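Local structure of ATP phosphoribosyltransferase (Methanobacterium thermoautotrophicum, 2VD3) at residues 219-224 and 233-238; 26-31 and 45-50. The protein catalyses the first step of histidine biosynthesis, condensing ATP with 5-phosphoribosyl 1-diphosphate to give phosphoribosyl-ATP, and is captured here in its histidine-inhibited state. One frame throughout, in Å; residues are numbered along the deposited sequence.

Contact 1: 219-224 and 233-238; sequences VMLNID and ALMPGM. With HIS (histidine), chain C; HIS (histidine), chain B.
Val-219 opens the contact from strand 216-224, its CG1 lying 4.2 Å from SD of Met-235. Met-220, next along the strand, belongs to the other face: its CB rests 3.7 Å from CE1 of the bound histidine of chain C, and its side chain packs on Leu-280 and on Leu-218 of the second subunit. Leu-221 returns to the first face. With CG held between the backbone N and the carbonyl carbon (chi1 57°), its branch meets Met-235 tip to tip, CD2 standing 3.8 Å from the methionine CE, while Leu-271 of helix 264-272 adds to the same apolar layer. Met-235 reaches this layer through a chain bent at both outer torsions, which carries its methyl to the leucine.

Asn-222 turns back to the ligand face, where its amide meets both polar groups of the head of the chain C histidine, amino and carboxylate. OD1 accepts from the ligand N at 3.1 Å, and ND2 donates to OXT at 2.7 Å with an N-H...O angle of 151°. A further bond from ND2 to Asp-278 OD2 helps fix which way round the amide sits. A leucine here would probably leave the ligand's amino group and carboxylate each without one partner, and Asp-278 without its amide donor.

At the end of segment 233-238, away from the strand, Met-238 N donates to O of the chain B histidine at 2.8 Å and 165°, with a weak second bond to OXT. The preceding Gly-237 has a positive phi, and any CB there would collide with O of that histidine. The chemistry therefore divides cleanly: sulfur and methyl groups join strand to turn, whereas amide and backbone N-H groups recognise the amino acid head of the inhibitor, at sites shared between subunits.

Contact 2: 26-31 and 45-50; sequences AGVGLK and PQIEVM
Val-28 and Ile-47 cross at about a right angle, and their torsions show how two branched side chains can mesh. In Val-28, CG1 lies opposite the backbone N (chi1 179°) and settles 3.7 Å from CG2 of Ile-47. Its other methyl, CG2, meets the far end of the same partner, 3.9 Å from Ile-47 CD1. Ile-47 offers both ends because its CG1 stands beside the backbone N while its CG2 takes the position anti to it, so the two valine methyls are spread along one isoleucine.

Leu-30 and Val-49 repeat the crossing two residues farther along each segment, but with a single methyl on the leucine side. The Leu-30 bond to CB runs neither at nor away from the partner; with CG anti to the carbonyl carbon (chi1 -60°) and an extended chi2, CD2 swings in over the fork of Val-49, 3.8 Å from its CG2 and 4.0 Å from its CG1. Leu-203 of helix 197-212 packs on Val-28. Glu-48, between the two apolar residues, points the other way and forms a salt bridge with Arg-6.

No hydrogen bond joins the segments; strand 39-42 pairs with both. Gly-27, in a Schellman motif, ends helix 16-25. The contact lies in the connection of a beta-alpha-beta unit running from strand 5-10 through that helix to parallel strand 47-52, with antiparallel strands 30-31 and 39-42 inserted, within HisG's periplasmic-binding-protein-like fold.

How the contacts relate
Contact 1 and contact 2 lie in different domains of one chain, their centres 37 Å apart and their nearest atoms about 16 Å apart, with no touch between them. They follow in series, contact 2 closing before contact 1 opens. Both set apolar side chains between segments that share no hydrogen bond, yet only contact 1 holds members of the histidine pocket, Gly-237 and Met-238, in the C-terminal domain. Contact 2 belongs to the phosphoribosyltransferase part, where the side chain of Leu-30 lies about 6 Å from a bound magnesium ion. Histidine held by the C-terminal domain, apart from the catalytic part, is consistent with feedback inhibition at a distance.

Contact 1: 219-224 and 233-238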
loop_
_atom_site.group_PDB
_atom_site.type_symbol
_atom_site.label_atom_id
_atom_site.label_comp_id
_atom_site.label_asym_id
_atom_site.label_seq_id
_atom_site.Cartn_x
_atom_site.Cartn_y
_atom_site.Cartn_z
ATOM N N VAL A 219 19.219 31.178 -21.968
ATOM C CA VAL A 219 19.121 32.409 -21.190
ATOM C C VAL A 219 18.842 33.620 -22.084
ATOM O O VAL A 219 19.556 33.855 -23.054
ATOM C CB VAL A 219 20.384 32.624 -20.314
ATOM C CG1 VAL A 219 20.351 33.977 -19.596
ATOM C CG2 VAL A 219 20.505 31.496 -19.307
ATOM N N MET A 220 17.790 34.367 -21.744
ATOM C CA MET A 220 17.367 35.555 -22.497
ATOM C C MET A 220 17.361 36.789 -21.599
ATOM O O MET A 220 17.026 36.701 -20.416
ATOM C CB MET A 220 15.957 35.373 -23.069
ATOM C CG MET A 220 15.763 34.172 -23.959
ATOM S SD MET A 220 14.027 33.736 -24.165
ATOM C CE MET A 220 13.505 34.808 -25.497
ATOM N N LEU A 221 17.714 37.937 -22.176
ATOM C CA LEU A 221 17.766 39.202 -21.435
ATOM C C LEU A 221 17.539 40.415 -22.332
ATOM O O LEU A 221 17.808 40.369 -23.534
ATOM C CB LEU A 221 19.100 39.351 -20.688
ATOM C CG LEU A 221 20.431 39.294 -21.453
ATOM C CD1 LEU A 221 20.751 40.585 -22.220
ATOM C CD2 LEU A 221 21.541 39.006 -20.475
ATOM N N ASN A 222 17.046 41.491 -21.727
ATOM C CA ASN A 222 16.951 42.783 -22.385
ATOM C C ASN A 222 18.122 43.672 -21.961
ATOM O O ASN A 222 18.360 43.869 -20.769
ATOM C CB ASN A 222 15.618 43.457 -22.049
ATOM C CG ASN A 222 14.427 42.737 -22.655
ATOM O OD1 ASN A 222 14.500 42.202 -23.764
ATOM N ND2 ASN A 222 13.311 42.737 -21.931
ATOM N N ILE A 223 18.858 44.191 -22.942
ATOM C CA ILE A 223 19.990 45.075 -22.670
ATOM C C ILE A 223 19.915 46.339 -23.514
ATOM O O ILE A 223 19.506 46.296 -24.676
ATOM C CB ILE A 223 21.366 44.350 -22.866
ATOM C CG1 ILE A 223 22.526 45.186 -22.324
ATOM C CG2 ILE A 223 21.625 44.016 -24.318
ATOM C CD1 ILE A 223 22.606 45.254 -20.824
ATOM N N ASP A 224 20.292 47.466 -22.916
ATOM C CA ASP A 224 20.465 48.703 -23.662
ATOM C C ASP A 224 21.705 48.546 -24.539
ATOM O O ASP A 224 22.736 48.031 -24.086
ATOM C CB ASP A 224 20.579 49.907 -22.718
ATOM C CG ASP A 224 19.347 50.073 -21.830
ATOM O OD1 ASP A 224 18.494 50.932 -22.146
ATOM O OD2 ASP A 224 19.221 49.334 -20.826
ATOM N N ALA A 233 30.917 39.184 -24.342
ATOM C CA ALA A 233 31.989 38.521 -23.599
ATOM C C ALA A 233 31.478 37.649 -22.450
ATOM O O ALA A 233 32.159 36.713 -22.035
ATOM C CB ALA A 233 33.004 39.549 -23.087
ATOM N N LEU A 234 30.284 37.955 -21.942
ATOM C CA LEU A 234 29.702 37.203 -20.827
ATOM C C LEU A 234 28.901 35.984 -21.293
ATOM O O LEU A 234 28.836 34.967 -20.596
ATOM C CB LEU A 234 28.820 38.107 -19.957
ATOM C CG LEU A 234 29.451 39.261 -19.170
ATOM C CD1 LEU A 234 28.358 40.097 -18.529
ATOM C CD2 LEU A 234 30.454 38.786 -18.118
ATOM N N MET A 235 28.294 36.097 -22.472
ATOM C CA MET A 235 27.465 35.035 -23.017
ATOM C C MET A 235 27.981 34.567 -24.376
ATOM O O MET A 235 27.380 34.897 -25.398
ATOM C CB MET A 235 26.014 35.512 -23.172
ATOM C CG MET A 235 25.332 35.954 -21.899
ATOM S SD MET A 235 23.650 35.324 -21.836
ATOM C CE MET A 235 22.786 36.397 -22.964
ATOM N N PRO A 236 29.075 33.777 -24.403
ATOM C CA PRO A 236 29.540 33.337 -25.723
ATOM C C PRO A 236 28.539 32.384 -26.387
ATOM O O PRO A 236 28.404 32.384 -27.607
ATOM C CB PRO A 236 30.861 32.620 -25.422
ATOM C CG PRO A 236 31.202 32.963 -24.003
ATOM C CD PRO A 236 29.910 33.231 -23.321
ATOM N N GLY A 237 27.832 31.599 -25.579
ATOM C CA GLY A 237 26.869 30.635 -26.087
ATOM C C GLY A 237 27.544 29.577 -26.935
ATOM O O GLY A 237 28.728 29.271 -26.741
ATOM N N MET A 238 26.802 29.024 -27.888
ATOM C CA MET A 238 27.318 27.913 -28.674
ATOM C C MET A 238 28.185 28.354 -29.852
ATOM O O MET A 238 29.289 27.843 -30.028
ATOM C CB MET A 238 26.194 26.950 -29.068
ATOM C CG MET A 238 26.104 25.776 -28.101
ATOM S SD MET A 238 24.567 24.830 -28.104
ATOM C CE MET A 238 25.040 23.453 -27.063
HETATM N N HIS C . 11.670 41.519 -24.913
HETATM C CA HIS C . 10.595 40.672 -24.297
HETATM C C HIS C . 10.109 41.261 -22.980
HETATM O O HIS C . 9.089 40.835 -22.441
HETATM C CB HIS C . 11.093 39.240 -24.070
HETATM C CG HIS C . 12.354 39.158 -23.265
HETATM N ND1 HIS C . 13.546 38.704 -23.791
HETATM C CD2 HIS C . 12.608 39.471 -21.973
HETATM C CE1 HIS C . 14.480 38.744 -22.857
HETATM N NE2 HIS C . 13.937 39.210 -21.745
HETATM O OXT HIS C . 10.727 42.175 -22.417
HETATM N N HIS B . 22.891 31.728 -30.823
HETATM C CA HIS B . 22.772 31.177 -29.431
HETATM C C HIS B . 23.914 30.221 -29.112
HETATM O O HIS B . 24.112 29.843 -27.959
HETATM C CB HIS B . 21.431 30.461 -29.242
HETATM C CG HIS B . 21.167 29.390 -30.256
HETATM N ND1 HIS B . 20.151 29.479 -31.185
HETATM C CD2 HIS B . 21.786 28.209 -30.486
HETATM C CE1 HIS B . 20.158 28.397 -31.946
HETATM N NE2 HIS B . 21.144 27.613 -31.544
HETATM O OXT HIS B . 24.664 29.796 -30.002
#

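Contact 2: 26-31 and 45-50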
loop_
_atom_site.group_PDB
_atom_site.type_symbol
_atom_site.label_atom_id
_atom_site.label_comp_id
_atom_site.label_asym_id
_atom_site.label_seq_id
_atom_site.Cartn_x
_atom_site.Cartn_y
_atom_site.Cartn_z
ATOM N N ALA A 26 12.498 12.609 -25.351
ATOM C CA ALA A 26 13.101 12.185 -26.617
ATOM C C ALA A 26 12.074 12.106 -27.755
ATOM O O ALA A 26 12.419 11.762 -28.887
ATOM C CB ALA A 26 13.797 10.833 -26.439
ATOM N N GLY A 27 10.820 12.419 -27.440
ATOM C CA GLY A 27 9.716 12.328 -28.396
ATOM C C GLY A 27 9.059 10.957 -28.460
ATOM O O GLY A 27 8.252 10.689 -29.355
ATOM N N VAL A 28 9.404 10.097 -27.500
ATOM C CA VAL A 28 8.950 8.710 -27.477
ATOM C C VAL A 28 8.252 8.406 -26.152
ATOM O O VAL A 28 8.476 7.364 -25.540
ATOM C CB VAL A 28 10.142 7.715 -27.752
ATOM C CG1 VAL A 28 9.681 6.269 -27.718
ATOM C CG2 VAL A 28 10.781 8.007 -29.105
ATOM N N GLY A 29 7.396 9.324 -25.714
ATOM C CA GLY A 29 6.629 9.127 -24.489
ATOM C C GLY A 29 5.640 7.981 -24.615
ATOM O O GLY A 29 5.213 7.637 -25.718
ATOM N N LEU A 30 5.277 7.394 -23.478
ATOM C CA LEU A 30 4.296 6.315 -23.430
ATOM C C LEU A 30 2.944 6.796 -23.944
ATOM O O LEU A 30 2.477 7.872 -23.563
ATOM C CB LEU A 30 4.154 5.788 -22.002
ATOM C CG LEU A 30 5.382 5.197 -21.302
ATOM C CD1 LEU A 30 5.062 4.971 -19.830
ATOM C CD2 LEU A 30 5.825 3.902 -21.954
ATOM N N LYS A 31 2.326 5.997 -24.809
ATOM C CA LYS A 31 1.074 6.383 -25.461
ATOM C C LYS A 31 -0.072 5.450 -25.122
ATOM O O LYS A 31 -0.057 4.273 -25.502
ATOM C CB LYS A 31 1.253 6.419 -26.980
ATOM C CG LYS A 31 0.102 7.063 -27.746
ATOM C CD LYS A 31 0.048 6.540 -29.169
ATOM C CE LYS A 31 -0.684 7.502 -30.081
ATOM N NZ LYS A 31 -1.059 6.837 -31.361
ATOM N N PRO A 45 5.117 5.323 -33.775
ATOM C CA PRO A 45 4.381 4.118 -34.198
ATOM C C PRO A 45 5.220 2.838 -34.318
ATOM O O PRO A 45 4.658 1.746 -34.401
ATOM C CB PRO A 45 3.810 4.517 -35.568
ATOM C CG PRO A 45 3.787 6.003 -35.545
ATOM C CD PRO A 45 5.022 6.390 -34.787
ATOM N N GLN A 46 6.542 2.968 -34.325
ATOM C CA GLN A 46 7.422 1.811 -34.469
ATOM C C GLN A 46 8.111 1.434 -33.150
ATOM O O GLN A 46 8.930 0.510 -33.112
ATOM C CB GLN A 46 8.491 2.073 -35.533
ATOM C CG GLN A 46 7.999 2.392 -36.941
ATOM C CD GLN A 46 9.163 2.764 -37.856
ATOM O OE1 GLN A 46 9.344 3.930 -38.214
ATOM N NE2 GLN A 46 9.983 1.779 -38.193
ATOM N N ILE A 47 7.804 2.152 -32.076
ATOM C CA ILE A 47 8.440 1.864 -30.805
ATOM C C ILE A 47 7.423 1.458 -29.752
ATOM O O ILE A 47 6.497 2.211 -29.449
ATOM C CB ILE A 47 9.317 3.055 -30.297
ATOM C CG1 ILE A 47 10.418 3.381 -31.318
ATOM C CG2 ILE A 47 9.928 2.733 -28.925
ATOM C CD1 ILE A 47 11.046 4.740 -31.144
ATOM N N GLU A 48 7.601 0.264 -29.198
ATOM C CA GLU A 48 6.823 -0.146 -28.036
ATOM C C GLU A 48 7.713 -0.341 -26.799
ATOM O O GLU A 48 8.942 -0.489 -26.899
ATOM C CB GLU A 48 5.979 -1.388 -28.335
ATOM C CG GLU A 48 6.649 -2.688 -27.963
ATOM C CD GLU A 48 6.021 -3.902 -28.615
ATOM O OE1 GLU A 48 6.710 -4.946 -28.660
ATOM O OE2 GLU A 48 4.857 -3.817 -29.079
ATOM N N VAL A 49 7.075 -0.325 -25.634
ATOM C CA VAL A 49 7.777 -0.460 -24.372
ATOM C C VAL A 49 7.315 -1.727 -23.684
ATOM O O VAL A 49 6.107 -1.986 -23.590
ATOM C CB VAL A 49 7.566 0.784 -23.468
ATOM C CG1 VAL A 49 7.975 0.504 -22.023
ATOM C CG2 VAL A 49 8.341 1.972 -24.031
ATOM N N MET A 50 8.284 -2.535 -23.257
ATOM C CA MET A 50 8.012 -3.661 -22.379
ATOM C C MET A 50 8.473 -3.360 -20.957
ATOM O O MET A 50 9.659 -3.115 -20.718
ATOM C CB MET A 50 8.682 -4.945 -22.880
ATOM C CG MET A 50 8.337 -6.146 -21.998
ATOM S SD MET A 50 8.991 -7.739 -22.519
ATOM C CE MET A 50 10.753 -7.423 -22.414
#